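Local coordinates for arabinogalactan endo-1,4-beta-galactosidase (Ignisphaera aggregans, PDB 7OSK), which probably hydrolyses internal beta-1,4-galactosidic linkages of arabinogalactan through its calcium-binding glycosyl hydrolase family 53 domain, at residues I82-V88 with L388-R392. Numbering follows the deposited sequence.
Sequences ILKENGV and LKVFR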
# COMPACT_ATOMS: atom_id res chain seq x y z
N ILE A 82 -12.56 -1.61 14.51
CA ILE A 82 -13.45 -2.10 13.47
C ILE A 82 -12.69 -3.03 12.52
O ILE A 82 -13.21 -4.07 12.11
CB ILE A 82 -14.09 -0.95 12.67
CG1 ILE A 82 -14.89 -0.03 13.60
CG2 ILE A 82 -15.01 -1.51 11.57
CD1 ILE A 82 -15.47 1.19 12.92
N LEU A 83 -11.47 -2.64 12.17
CA LEU A 83 -10.65 -3.43 11.27
C LEU A 83 -10.25 -4.75 11.91
O LEU A 83 -10.30 -5.81 11.27
CB LEU A 83 -9.41 -2.65 10.85
CG LEU A 83 -9.65 -1.38 10.02
CD1 LEU A 83 -8.33 -0.70 9.69
CD2 LEU A 83 -10.42 -1.70 8.75
N LYS A 84 -9.84 -4.70 13.17
CA LYS A 84 -9.36 -5.89 13.86
C LYS A 84 -10.46 -6.94 13.98
O LYS A 84 -10.23 -8.12 13.70
CB LYS A 84 -8.82 -5.53 15.25
CG LYS A 84 -7.94 -6.61 15.89
CD LYS A 84 -6.71 -6.93 15.04
CE LYS A 84 -5.82 -7.99 15.69
NZ LYS A 84 -4.69 -8.37 14.81
N GLU A 85 -11.65 -6.51 14.39
CA GLU A 85 -12.76 -7.43 14.59
C GLU A 85 -13.28 -7.96 13.25
O GLU A 85 -14.03 -8.94 13.21
CB GLU A 85 -13.89 -6.76 15.38
CG GLU A 85 -14.91 -6.00 14.54
CD GLU A 85 -16.05 -5.45 15.38
OE1 GLU A 85 -15.87 -5.32 16.61
OE2 GLU A 85 -17.13 -5.15 14.81
N ASN A 86 -12.88 -7.31 12.16
CA ASN A 86 -13.29 -7.74 10.83
C ASN A 86 -12.27 -8.67 10.18
O ASN A 86 -12.52 -9.20 9.09
CB ASN A 86 -13.51 -6.52 9.93
CG ASN A 86 -14.93 -5.98 10.03
OD1 ASN A 86 -15.80 -6.36 9.26
ND2 ASN A 86 -15.16 -5.09 11.00
N GLY A 87 -11.14 -8.87 10.84
CA GLY A 87 -10.15 -9.84 10.40
C GLY A 87 -8.85 -9.24 9.92
O GLY A 87 -7.90 -9.96 9.63
N VAL A 88 -8.79 -7.91 9.83
CA VAL A 88 -7.58 -7.24 9.39
C VAL A 88 -6.51 -7.31 10.47
O VAL A 88 -6.77 -6.96 11.62
CB VAL A 88 -7.86 -5.77 9.01
CG1 VAL A 88 -6.56 -5.05 8.65
CG2 VAL A 88 -8.85 -5.69 7.86
N LEU A 388 -16.27 -6.11 4.46
CA LEU A 388 -15.08 -5.93 5.29
C LEU A 388 -14.79 -7.21 6.07
O LEU A 388 -13.69 -7.39 6.60
CB LEU A 388 -15.26 -4.75 6.25
CG LEU A 388 -14.07 -4.36 7.13
CD1 LEU A 388 -12.84 -4.01 6.30
CD2 LEU A 388 -14.45 -3.21 8.03
N LYS A 389 -15.78 -8.10 6.14
CA LYS A 389 -15.63 -9.37 6.84
C LYS A 389 -14.92 -10.40 5.97
O LYS A 389 -14.78 -11.56 6.37
CB LYS A 389 -17.00 -9.91 7.25
CG LYS A 389 -17.78 -9.01 8.18
CD LYS A 389 -19.17 -9.57 8.45
CE LYS A 389 -19.97 -8.68 9.37
NZ LYS A 389 -21.36 -9.20 9.57
N VAL A 390 -14.47 -9.99 4.80
CA VAL A 390 -13.79 -10.90 3.88
C VAL A 390 -12.47 -11.37 4.48
O VAL A 390 -12.03 -12.49 4.22
CB VAL A 390 -13.54 -10.24 2.51
CG1 VAL A 390 -12.55 -9.09 2.63
CG2 VAL A 390 -13.05 -11.27 1.49
N PHE A 391 -11.86 -10.53 5.30
CA PHE A 391 -10.58 -10.86 5.94
C PHE A 391 -10.76 -11.77 7.15
O PHE A 391 -9.79 -12.07 7.85
CB PHE A 391 -9.86 -9.58 6.35
CG PHE A 391 -9.71 -8.57 5.25
CD1 PHE A 391 -8.65 -8.64 4.36
CD2 PHE A 391 -10.63 -7.55 5.10
CE1 PHE A 391 -8.51 -7.72 3.35
CE2 PHE A 391 -10.50 -6.62 4.08
CZ PHE A 391 -9.44 -6.71 3.21
N ARG A 392 -11.99 -12.18 7.41
CA ARG A 392 -12.30 -13.07 8.53
C ARG A 392 -13.07 -14.29 8.03
O ARG A 392 -12.91 -15.40 8.55
CB ARG A 392 -13.12 -12.32 9.59
CG ARG A 392 -13.42 -13.12 10.85
CD ARG A 392 -14.48 -12.43 11.69
NE ARG A 392 -15.79 -12.45 11.04
CZ ARG A 392 -16.83 -11.72 11.42
NH1 ARG A 392 -16.73 -10.88 12.45
NH2 ARG A 392 -17.98 -11.81 10.76
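Ile-82 and Leu-83 meet the two methyl branches of Leu-388 where, in the (beta/alpha)8 barrel of this family 53 catalytic domain, the end of helix 79-85 packs against the chain's last short helix, 390-393. CG2 of Ile-82 lies 4.0 Å from CD2 of Leu-388, while CD2 of Leu-83 approaches CD1 of Leu-388; both pairs of side chains cross at about a right angle. Leu-388 reaches them because its CG stands anti to its own backbone N (chi1 -176°), which carries both methyls up to the helix. At Glu-85 the backbone O receives a weak, bent hydrogen bond from NH1 of Arg-392, oblique to the guanidinium plane, whereas the carboxylate turns to a salt bridge with Arg-77. Asn-86 lays its amide across Leu-388, with CG of the amide 3.4 Å from CG of the leucine, and OD1 also touches CG of Lys-389. The amide is tied back to its own helix by a hydrogen bond from ND2 to Ile-82 O. With an alanine here that tie is gone, which would probably leave Ile-82 O without its side-chain donor and open a gap beside Leu-388. Gly-87 is the positive-phi residue (113°) of a Schellman motif, Gly-87 N bonding to Lys-84 O and Val-88 N to Leu-83 O; a CB would also clash with Phe-391 O, which instead accepts a CA-H...O contact at 3.4 Å from Gly-87 CA. Val-88 leads into barrel strand 90-95 and, together with Phe-391, packs on Val-54 of the neighbouring strand 51-55. Its CG2 sits over one face of the Phe-391 ring in a CH-pi contact, 4.2 Å from the centroid and 27° off the normal.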